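PDB 1YE8: hypothetical UPF0334 kinase-like protein AQ_1292 from Aquifex aeolicus, which hydrolyses nucleoside triphosphates (ATP, GTP, CTP, TTP and UTP) to diphosphates and phosphate, and lacks kinase activity. Local coordinates for residues R48-T51 against K55-I58; S66-G71 against E112-K117; T136-I139 against L145-E148. All coordinates share one frame; numbering follows the deposited sequence.

Interaction 1: residues R48-T51 against K55-I58; sequences RIIT and KKKI
A beta hairpin brings Arg48–Thr51 against Lys55–Ile58, as strands 46-51 and 56-61 sit side by side in the antiparallel sheet of this NTPase; over the short segments the chains run at 168° to each other. Ile49 and Lys57 form the hydrogen-bonded pair: Ile49 N reaches Lys57 O at 2.9 Å, and Lys57 N reaches Ile49 O at 3.1 Å. Arg48 with Ile58 and Ile50 with Lys56 flank it as non-hydrogen-bonded pairs, where CA-H groups take up the same carbonyls, Lys56 CA lying 3.2 Å from Ile49 O.

Toward the turn, Thr51 N donates to Lys55 O, and Lys55 N answers with a longer bond, 3.3 Å, to Thr51 OG1. With chi1 at 75°, this hydroxyl oxygen is placed between its own backbone N and carbonyl carbon, from where it also receives Glu53 N, so that one side-chain atom grips two amides of the turn.

The two faces of the ladder illustrate how a sheet sorts its neighbours. Ile49 and Lys57 point to the face covered by helix 77-97, Ile49 touching Ala84 and Lys57 lying against Tyr79 and Leu83. On the other face the side chain of Lys56 touches two residues of strand 46-51, Arg48 at its base and Ile50 further out: its CB meets Arg48 CD at 3.7 Å, its CG lies beside Ile50 CG1, and the last bend of the chain brings NZ to 3.3 Å from Ile50 CG2. The charged ends of Lys56 and Arg48 stay apart, NZ and NE being separated by 6.7 Å. Arg48 itself is extended as far as CD and then turns sharply at chi3 (-20°), which carries the guanidinium across to Ile58, whose CG1 lies over one of its faces, 3.8 Å from NH1.

Interaction 2: residues S66-G71 against E112-K117; sequences SKKLVG and ELFSKK
Phe114 lies against Lys68 and Val70 in a CH-pi and apolar contact at the protein surface, where the edge of the antiparallel sheet, at strand 69-70, meets the turn that leads into helix 116-126. One ring carries the whole of it. Lys68 CB stands 3.6 Å above the Phe114 ring centroid and only 5° off the ring normal, so its hydrogens press on the middle of the pi face. Lys68 then bends at chi2 (-58°), which lays the chain along the ring instead of lifting it off, and its CD comes within 3.6 Å of Phe114 CD1. Two further groups meet the ring at its rim, near its plane: Val70 CG2 at 3.8 Å from Phe114 CE2, and Leu69 O at 3.7 Å from Phe114 CZ.

Neighbouring bonds fix the partners. Ser66 OG accepts Lys68 N at 2.9 Å in an ST turn, and Lys68 pairs through its backbone with Val75. Beyond the ring, Ser115 is the N-cap of the helix, its OG bonded to Phe118 N, while Phe114 also touches Val77 of helix 77-97. With Phe114 cut back to an alanine, the methylenes of Lys68 would probably lose the face they lie on, and a gap would be likely to open beside Val70.

As an example of lysine meeting an aromatic ring, the contact is made by the hydrocarbon part: NZ leads away from the ring, so the attraction is probably dispersion with a weak CH-pi component rather than cation-pi, with Leu69 O facing the slightly positive hydrogens of the ring rim.

Interaction 3: residues T136-I139 against L145-E148; sequences TIPI and LVKE
Val146 supplies the apolar part of this contact, its two methyl groups turned from helix 144-150 onto Ile137 and Pro138. The Pro138 ring presents its CG-CD bond to the isopropyl fork: CD is 3.9 Å from Val146 CG2 and 4.0 Å from Val146 CG1, and CG lies 4.1 Å from each of the two methyls, so the proline edge rests almost evenly between them. Ile137 comes in from the side. Its CB is 4.1 Å from Val146 CG1, and its CG1 branch, held between the backbone N and the carbonyl carbon (chi1 56°), leads off to one side of the methyls, so that CD1 ends 4.0 Å from Val146 O. All these spacings are those of ordinary van der Waals packing, and both Ile137 and Val146 are buried.

The contact sits at the C-terminal end of a strand of the parallel sheet, in the RecA-like fold of a P-loop NTPase. Strand 132-136 is flanked by strands 102-105 and 2-6, and the chain leaving its C-terminal end passes through Ile137 and Pro138 before it turns back into helix 144-150. Pro138 also touches Glu107, which is predicted to belong to the ATP-binding site, and a bound sodium ion lies about 7 Å from the proline side chain.

Polar bonds hold both partners from outside the apolar patch. Before the turn, Thr136 OG1 is bonded to Asp106 OD1, and Ile137 O accepts from Thr6 OG1 at the end of strand 2-6. On the helix, Glu148 spreads its carboxylate over two partners, with OE1 in a salt bridge to Arg123 and OE2 bonded to His127 NE2. Pro138 O, which faces Val146 CG1 as well, receives Arg150 NH2 from the last turn of that same helix.

The three contacts follow one another along the chain without overlap. Interactions 1 and 2 both reach the antiparallel sheet, the hairpin lying inside it and strand 69-70 at its edge, with centres 16 Å apart and no direct touch. Interaction 3 lies at the end of a strand of the parallel sheet, where the chain turns toward helix 144-150, with its centre 21 Å from that of interaction 1, across the middle of the chain. Interactions 2 and 3 do meet: Leu113 CD2 packs on Leu145 CD2 at 3.6 Å, and Leu113 CD1 on Val146 CG2. The turn before helix 116-126 thus faces the antiparallel sheet through Phe114 and helix 144-150 through Leu113, so that one turn links both.

Interaction 1: residues R48-T51 against K55-I58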
ATOM      1  N   ARG A  48     -12.310   0.492   0.710  1.00 11.22           N
ATOM      2  CA  ARG A  48     -12.352  -0.952   0.553  1.00 11.81           C
ATOM      3  C   ARG A  48     -10.945  -1.478   0.298  1.00 11.46           C
ATOM      4  O   ARG A  48     -10.249  -0.982  -0.576  1.00 11.81           O
ATOM      5  CB  ARG A  48     -13.267  -1.310  -0.640  1.00 14.24           C
ATOM      6  CG  ARG A  48     -13.654  -2.768  -0.730  1.00 18.19           C
ATOM      7  CD  ARG A  48     -14.540  -3.117  -1.921  1.00 22.61           C
ATOM      8  NE  ARG A  48     -15.228  -1.967  -2.494  1.00 26.65           N
ATOM      9  CZ  ARG A  48     -16.542  -1.735  -2.415  1.00 27.87           C
ATOM     10  NH1 ARG A  48     -17.357  -2.564  -1.772  1.00 29.00           N
ATOM     11  NH2 ARG A  48     -17.044  -0.656  -2.988  1.00 28.69           N
ATOM     12  N   ILE A  49     -10.529  -2.482   1.048  1.00 10.22           N
ATOM     13  CA  ILE A  49      -9.279  -3.183   0.732  1.00 10.23           C
ATOM     14  C   ILE A  49      -9.589  -4.213  -0.351  1.00 10.15           C
ATOM     15  O   ILE A  49     -10.612  -4.903  -0.280  1.00 10.80           O
ATOM     16  CB  ILE A  49      -8.630  -3.829   2.010  1.00  9.96           C
ATOM     17  CG1 ILE A  49      -7.381  -4.632   1.619  1.00  9.87           C
ATOM     18  CG2 ILE A  49      -9.639  -4.664   2.802  1.00 11.11           C
ATOM     19  CD1 ILE A  49      -6.488  -5.024   2.788  1.00 10.40           C
ATOM     20  N   ILE A  50      -8.741  -4.281  -1.376  1.00  9.76           N
ATOM     21  CA  ILE A  50      -8.887  -5.253  -2.456  1.00 10.01           C
ATOM     22  C   ILE A  50      -7.542  -5.954  -2.583  1.00  9.43           C
ATOM     23  O   ILE A  50      -6.523  -5.287  -2.757  1.00  9.51           O
ATOM     24  CB  ILE A  50      -9.266  -4.553  -3.775  1.00 10.48           C
ATOM     25  CG1 ILE A  50     -10.573  -3.755  -3.576  1.00 13.22           C
ATOM     26  CG2 ILE A  50      -9.385  -5.592  -4.896  1.00 11.70           C
ATOM     27  CD1 ILE A  50     -11.202  -3.162  -4.840  1.00 17.13           C
ATOM     28  N   THR A  51      -7.514  -7.279  -2.453  1.00  9.25           N
ATOM     29  CA  THR A  51      -6.256  -7.996  -2.600  1.00  9.36           C
ATOM     30  C   THR A  51      -5.960  -8.388  -4.039  1.00  9.18           C
ATOM     31  O   THR A  51      -6.832  -8.340  -4.904  1.00 10.23           O
ATOM     32  CB  THR A  51      -6.172  -9.236  -1.714  1.00  8.58           C
ATOM     33  OG1 THR A  51      -7.003 -10.266  -2.285  1.00  9.56           O
ATOM     34  CG2 THR A  51      -6.699  -8.954  -0.283  1.00  9.96           C
ATOM     35  N   LYS A  55     -10.115 -10.560  -3.252  1.00 12.53           N
ATOM     36  CA  LYS A  55     -10.903 -10.468  -2.032  1.00 12.62           C
ATOM     37  C   LYS A  55     -11.093  -8.996  -1.687  1.00 11.87           C
ATOM     38  O   LYS A  55     -10.161  -8.201  -1.832  1.00 12.07           O
ATOM     39  CB  LYS A  55     -10.246 -11.227  -0.871  1.00 13.63           C
ATOM     40  CG  LYS A  55      -9.943 -12.701  -1.149  1.00 16.46           C
ATOM     41  CD  LYS A  55     -11.175 -13.548  -1.360  1.00 20.95           C
ATOM     42  CE  LYS A  55     -10.749 -14.986  -1.665  1.00 24.39           C
ATOM     43  NZ  LYS A  55     -10.414 -15.737  -0.432  1.00 28.20           N
ATOM     44  N   LYS A  56     -12.300  -8.635  -1.268  1.00 11.78           N
ATOM     45  CA  LYS A  56     -12.675  -7.240  -1.015  1.00 12.41           C
ATOM     46  C   LYS A  56     -13.442  -7.074   0.293  1.00 12.77           C
ATOM     47  O   LYS A  56     -14.262  -7.930   0.655  1.00 14.05           O
ATOM     48  CB  LYS A  56     -13.534  -6.687  -2.160  1.00 13.03           C
ATOM     49  CG  LYS A  56     -13.012  -6.984  -3.548  1.00 15.42           C
ATOM     50  CD  LYS A  56     -13.980  -6.534  -4.615  1.00 18.99           C
ATOM     51  CE  LYS A  56     -13.519  -7.040  -5.952  1.00 22.78           C
ATOM     52  NZ  LYS A  56     -12.199  -6.487  -6.333  1.00 25.79           N
ATOM     53  N   LYS A  57     -13.189  -5.977   1.002  1.00 12.48           N
ATOM     54  CA  LYS A  57     -13.949  -5.664   2.209  1.00 12.33           C
ATOM     55  C   LYS A  57     -13.872  -4.187   2.535  1.00 11.92           C
ATOM     56  O   LYS A  57     -12.773  -3.607   2.530  1.00 11.73           O
ATOM     57  CB  LYS A  57     -13.446  -6.463   3.413  1.00 12.69           C
ATOM     58  CG  LYS A  57     -14.369  -6.341   4.631  1.00 15.16           C
ATOM     59  CD  LYS A  57     -14.064  -7.380   5.698  1.00 17.55           C
ATOM     60  CE  LYS A  57     -14.349  -8.779   5.228  1.00 20.98           C
ATOM     61  NZ  LYS A  57     -15.796  -9.001   4.991  1.00 23.05           N
ATOM     62  N   ILE A  58     -15.021  -3.580   2.838  1.00 11.88           N
ATOM     63  CA  ILE A  58     -15.036  -2.216   3.358  1.00 11.97           C
ATOM     64  C   ILE A  58     -14.519  -2.247   4.789  1.00 11.06           C
ATOM     65  O   ILE A  58     -15.090  -2.917   5.655  1.00 11.56           O
ATOM     66  CB  ILE A  58     -16.453  -1.588   3.320  1.00 12.74           C
ATOM     67  CG1 ILE A  58     -16.926  -1.461   1.867  1.00 13.94           C
ATOM     68  CG2 ILE A  58     -16.438  -0.209   4.002  1.00 14.92           C
ATOM     69  CD1 ILE A  58     -18.384  -0.972   1.713  1.00 16.75           C
TER

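Interaction 2: residues S66-G71 against E112-K117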
ATOM      1  N   SER A  66     -16.792   3.685  15.435  1.00 13.94           N
ATOM      2  CA  SER A  66     -15.461   3.258  15.852  1.00 14.21           C
ATOM      3  C   SER A  66     -14.788   4.239  16.790  1.00 15.19           C
ATOM      4  O   SER A  66     -15.065   5.426  16.724  1.00 15.70           O
ATOM      5  CB  SER A  66     -14.561   3.062  14.618  1.00 14.23           C
ATOM      6  OG  SER A  66     -13.341   2.450  14.989  1.00 14.00           O
ATOM      7  N   LYS A  67     -13.891   3.728  17.633  1.00 17.09           N
ATOM      8  CA  LYS A  67     -12.986   4.581  18.401  1.00 18.45           C
ATOM      9  C   LYS A  67     -11.832   5.061  17.520  1.00 17.75           C
ATOM     10  O   LYS A  67     -11.147   6.024  17.858  1.00 18.47           O
ATOM     11  CB  LYS A  67     -12.444   3.840  19.631  1.00 19.74           C
ATOM     12  CG  LYS A  67     -12.353   4.700  20.893  1.00 23.50           C
ATOM     13  CD  LYS A  67     -11.431   4.066  21.934  1.00 27.23           C
ATOM     14  CE  LYS A  67     -12.060   4.056  23.334  1.00 29.15           C
ATOM     15  NZ  LYS A  67     -11.517   5.122  24.229  1.00 30.02           N
ATOM     16  N   LYS A  68     -11.615   4.376  16.392  1.00 16.29           N
ATOM     17  CA  LYS A  68     -10.535   4.703  15.468  1.00 16.59           C
ATOM     18  C   LYS A  68     -11.135   5.511  14.330  1.00 15.82           C
ATOM     19  O   LYS A  68     -11.872   4.982  13.492  1.00 15.58           O
ATOM     20  CB  LYS A  68      -9.832   3.431  14.958  1.00 16.50           C
ATOM     21  CG  LYS A  68      -9.482   2.415  16.058  1.00 18.98           C
ATOM     22  CD  LYS A  68      -8.589   3.008  17.137  1.00 23.08           C
ATOM     23  CE  LYS A  68      -8.625   2.153  18.410  1.00 25.02           C
ATOM     24  NZ  LYS A  68      -8.629   2.957  19.672  1.00 27.69           N
ATOM     25  N   LEU A  69     -10.857   6.808  14.346  1.00 16.39           N
ATOM     26  CA  LEU A  69     -11.490   7.746  13.425  1.00 16.83           C
ATOM     27  C   LEU A  69     -10.461   8.500  12.605  1.00 17.27           C
ATOM     28  O   LEU A  69      -9.431   8.916  13.132  1.00 16.84           O
ATOM     29  CB  LEU A  69     -12.327   8.770  14.210  1.00 17.96           C
ATOM     30  CG  LEU A  69     -13.541   8.241  14.978  1.00 18.97           C
ATOM     31  CD1 LEU A  69     -14.094   9.307  15.937  1.00 20.03           C
ATOM     32  CD2 LEU A  69     -14.644   7.751  14.037  1.00 20.19           C
ATOM     33  N   VAL A  70     -10.752   8.677  11.323  1.00 16.57           N
ATOM     34  CA  VAL A  70     -10.055   9.662  10.491  1.00 17.74           C
ATOM     35  C   VAL A  70     -11.151  10.553   9.919  1.00 17.92           C
ATOM     36  O   VAL A  70     -11.877  10.148   9.004  1.00 17.83           O
ATOM     37  CB  VAL A  70      -9.206   9.003   9.366  1.00 18.18           C
ATOM     38  CG1 VAL A  70      -8.571  10.072   8.468  1.00 18.94           C
ATOM     39  CG2 VAL A  70      -8.141   8.067   9.955  1.00 18.68           C
ATOM     40  N   GLY A  71     -11.265  11.763  10.478  1.00 18.56           N
ATOM     41  CA  GLY A  71     -12.393  12.640  10.210  1.00 18.49           C
ATOM     42  C   GLY A  71     -13.708  11.938  10.519  1.00 18.20           C
ATOM     43  O   GLY A  71     -13.940  11.496  11.651  1.00 19.62           O
ATOM     44  N   GLU A 112      -4.974   2.605   7.908  1.00 10.02           N
ATOM     45  CA  GLU A 112      -4.384   1.276   8.005  1.00  9.97           C
ATOM     46  C   GLU A 112      -3.511   1.131   9.256  1.00 10.07           C
ATOM     47  O   GLU A 112      -3.434   0.054   9.857  1.00 10.89           O
ATOM     48  CB  GLU A 112      -3.561   0.985   6.743  1.00  9.66           C
ATOM     49  CG  GLU A 112      -4.419   0.950   5.487  1.00 10.24           C
ATOM     50  CD  GLU A 112      -4.620   2.292   4.795  1.00 12.28           C
ATOM     51  OE1 GLU A 112      -4.187   3.369   5.273  1.00 11.44           O
ATOM     52  OE2 GLU A 112      -5.220   2.273   3.693  1.00 16.35           O
ATOM     53  N   LEU A 113      -2.863   2.225   9.645  1.00 10.71           N
ATOM     54  CA  LEU A 113      -1.868   2.206  10.718  1.00 11.41           C
ATOM     55  C   LEU A 113      -2.486   2.078  12.113  1.00 11.50           C
ATOM     56  O   LEU A 113      -1.756   1.916  13.079  1.00 12.95           O
ATOM     57  CB  LEU A 113      -0.915   3.410  10.606  1.00 11.72           C
ATOM     58  CG  LEU A 113       0.055   3.281   9.416  1.00 12.46           C
ATOM     59  CD1 LEU A 113       0.738   4.608   9.146  1.00 13.15           C
ATOM     60  CD2 LEU A 113       1.104   2.209   9.629  1.00 12.79           C
ATOM     61  N   PHE A 114      -3.819   2.106  12.221  1.00 11.48           N
ATOM     62  CA  PHE A 114      -4.464   1.755  13.486  1.00 12.01           C
ATOM     63  C   PHE A 114      -4.229   0.291  13.851  1.00 12.27           C
ATOM     64  O   PHE A 114      -4.380  -0.081  15.013  1.00 14.27           O
ATOM     65  CB  PHE A 114      -5.965   2.019  13.424  1.00 12.18           C
ATOM     66  CG  PHE A 114      -6.348   3.458  13.563  1.00 13.28           C
ATOM     67  CD1 PHE A 114      -6.122   4.152  14.752  1.00 14.98           C
ATOM     68  CD2 PHE A 114      -6.986   4.112  12.525  1.00 14.26           C
ATOM     69  CE1 PHE A 114      -6.517   5.497  14.873  1.00 15.69           C
ATOM     70  CE2 PHE A 114      -7.376   5.448  12.649  1.00 14.93           C
ATOM     71  CZ  PHE A 114      -7.135   6.133  13.816  1.00 15.75           C
ATOM     72  N   SER A 115      -3.834  -0.535  12.888  1.00 11.99           N
ATOM     73  CA  SER A 115      -3.574  -1.954  13.156  1.00 11.79           C
ATOM     74  C   SER A 115      -2.131  -2.185  13.579  1.00 12.31           C
ATOM     75  O   SER A 115      -1.206  -1.947  12.792  1.00 12.01           O
ATOM     76  CB  SER A 115      -3.894  -2.781  11.904  1.00 11.82           C
ATOM     77  OG  SER A 115      -3.262  -4.046  11.946  1.00 11.24           O
ATOM     78  N   LYS A 116      -1.940  -2.657  14.810  1.00 12.86           N
ATOM     79  CA  LYS A 116      -0.613  -2.980  15.324  1.00 13.19           C
ATOM     80  C   LYS A 116       0.004  -4.095  14.492  1.00 12.33           C
ATOM     81  O   LYS A 116       1.179  -4.052  14.140  1.00 12.48           O
ATOM     82  CB  LYS A 116      -0.679  -3.380  16.807  1.00 14.53           C
ATOM     83  CG  LYS A 116       0.651  -3.897  17.355  1.00 17.25           C
ATOM     84  CD  LYS A 116       0.747  -3.783  18.881  1.00 20.18           C
ATOM     85  CE  LYS A 116       1.878  -4.640  19.444  1.00 22.96           C
ATOM     86  NZ  LYS A 116       3.197  -4.392  18.771  1.00 24.61           N
ATOM     87  N   LYS A 117      -0.795  -5.105  14.167  1.00 12.07           N
ATOM     88  CA  LYS A 117      -0.295  -6.195  13.356  1.00 12.03           C
ATOM     89  C   LYS A 117       0.243  -5.669  12.018  1.00 11.03           C
ATOM     90  O   LYS A 117       1.299  -6.101  11.553  1.00 11.29           O
ATOM     91  CB  LYS A 117      -1.389  -7.237  13.095  1.00 12.62           C
ATOM     92  CG  LYS A 117      -1.781  -8.060  14.314  1.00 15.96           C
ATOM     93  CD  LYS A 117      -2.893  -9.016  13.941  1.00 20.90           C
ATOM     94  CE  LYS A 117      -3.497  -9.716  15.142  1.00 24.32           C
ATOM     95  NZ  LYS A 117      -4.544 -10.685  14.700  1.00 26.61           N
TER

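Interaction 3: residues T136-I139 against L145-E148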
ATOM      1  N   THR A 136       2.571   2.764  -1.024  1.00  8.27           N
ATOM      2  CA  THR A 136       2.210   4.173  -1.061  1.00  8.16           C
ATOM      3  C   THR A 136       2.166   4.723   0.358  1.00  7.76           C
ATOM      4  O   THR A 136       1.857   4.006   1.331  1.00  8.27           O
ATOM      5  CB  THR A 136       0.834   4.376  -1.704  1.00  8.26           C
ATOM      6  OG1 THR A 136      -0.143   3.602  -0.998  1.00  9.32           O
ATOM      7  CG2 THR A 136       0.845   3.869  -3.144  1.00  9.82           C
ATOM      8  N   ILE A 137       2.461   6.015   0.465  1.00  8.19           N
ATOM      9  CA  ILE A 137       2.323   6.761   1.713  1.00  9.21           C
ATOM     10  C   ILE A 137       1.735   8.122   1.421  1.00  9.43           C
ATOM     11  O   ILE A 137       1.919   8.662   0.325  1.00  9.45           O
ATOM     12  CB  ILE A 137       3.683   6.936   2.470  1.00  9.22           C
ATOM     13  CG1 ILE A 137       4.745   7.602   1.578  1.00 10.01           C
ATOM     14  CG2 ILE A 137       4.143   5.609   3.069  1.00 10.65           C
ATOM     15  CD1 ILE A 137       6.009   7.945   2.331  1.00 10.65           C
ATOM     16  N   PRO A 138       1.049   8.697   2.405  1.00  9.66           N
ATOM     17  CA  PRO A 138       0.548  10.062   2.243  1.00 10.11           C
ATOM     18  C   PRO A 138       1.695  11.063   2.156  1.00 11.00           C
ATOM     19  O   PRO A 138       2.844  10.759   2.507  1.00 11.12           O
ATOM     20  CB  PRO A 138      -0.334  10.280   3.488  1.00 10.91           C
ATOM     21  CG  PRO A 138       0.043   9.232   4.446  1.00 11.62           C
ATOM     22  CD  PRO A 138       0.711   8.118   3.720  1.00  9.78           C
ATOM     23  N   ILE A 139       1.385  12.245   1.637  1.00 11.30           N
ATOM     24  CA  ILE A 139       2.411  13.279   1.448  1.00 12.33           C
ATOM     25  C   ILE A 139       2.790  13.993   2.750  1.00 12.48           C
ATOM     26  O   ILE A 139       3.856  14.591   2.852  1.00 13.23           O
ATOM     27  CB  ILE A 139       1.971  14.281   0.341  1.00 12.86           C
ATOM     28  CG1 ILE A 139       3.153  15.107  -0.192  1.00 12.55           C
ATOM     29  CG2 ILE A 139       0.845  15.176   0.823  1.00 13.66           C
ATOM     30  CD1 ILE A 139       4.228  14.303  -0.926  1.00 12.75           C
ATOM     31  N   LEU A 145       5.324   5.990  11.471  1.00 14.26           N
ATOM     32  CA  LEU A 145       5.753   4.987  10.489  1.00 13.27           C
ATOM     33  C   LEU A 145       5.759   5.551   9.053  1.00 12.79           C
ATOM     34  O   LEU A 145       6.577   5.145   8.254  1.00 13.06           O
ATOM     35  CB  LEU A 145       4.932   3.681  10.605  1.00 13.66           C
ATOM     36  CG  LEU A 145       5.322   2.477   9.729  1.00 14.20           C
ATOM     37  CD1 LEU A 145       6.824   2.183   9.684  1.00 15.47           C
ATOM     38  CD2 LEU A 145       4.558   1.243  10.203  1.00 14.98           C
ATOM     39  N   VAL A 146       4.871   6.497   8.758  1.00 12.56           N
ATOM     40  CA  VAL A 146       4.898   7.174   7.464  1.00 12.48           C
ATOM     41  C   VAL A 146       6.230   7.918   7.299  1.00 13.21           C
ATOM     42  O   VAL A 146       6.869   7.812   6.245  1.00 13.13           O
ATOM     43  CB  VAL A 146       3.686   8.130   7.284  1.00 10.72           C
ATOM     44  CG1 VAL A 146       3.856   9.004   6.059  1.00 12.12           C
ATOM     45  CG2 VAL A 146       2.367   7.334   7.187  1.00 11.42           C
ATOM     46  N   LYS A 147       6.659   8.641   8.341  1.00 14.52           N
ATOM     47  CA  LYS A 147       7.942   9.359   8.300  1.00 16.06           C
ATOM     48  C   LYS A 147       9.107   8.393   8.105  1.00 15.69           C
ATOM     49  O   LYS A 147      10.008   8.631   7.297  1.00 16.53           O
ATOM     50  CB  LYS A 147       8.145  10.164   9.577  1.00 17.47           C
ATOM     51  CG  LYS A 147       9.218  11.256   9.469  1.00 20.62           C
ATOM     52  CD  LYS A 147       9.450  11.949  10.813  1.00 24.74           C
ATOM     53  CE  LYS A 147       8.693  13.261  10.914  1.00 27.71           C
ATOM     54  NZ  LYS A 147       9.009  14.016  12.168  1.00 30.09           N
ATOM     55  N   GLU A 148       9.057   7.281   8.836  1.00 14.79           N
ATOM     56  CA  GLU A 148      10.068   6.239   8.770  1.00 15.34           C
ATOM     57  C   GLU A 148      10.218   5.693   7.347  1.00 14.92           C
ATOM     58  O   GLU A 148      11.329   5.486   6.857  1.00 16.67           O
ATOM     59  CB  GLU A 148       9.671   5.127   9.747  1.00 15.65           C
ATOM     60  CG  GLU A 148      10.623   3.953   9.815  1.00 16.98           C
ATOM     61  CD  GLU A 148      10.197   2.917  10.836  1.00 17.79           C
ATOM     62  OE1 GLU A 148       9.747   3.306  11.935  1.00 21.31           O
ATOM     63  OE2 GLU A 148      10.339   1.710  10.542  1.00 17.94           O
TER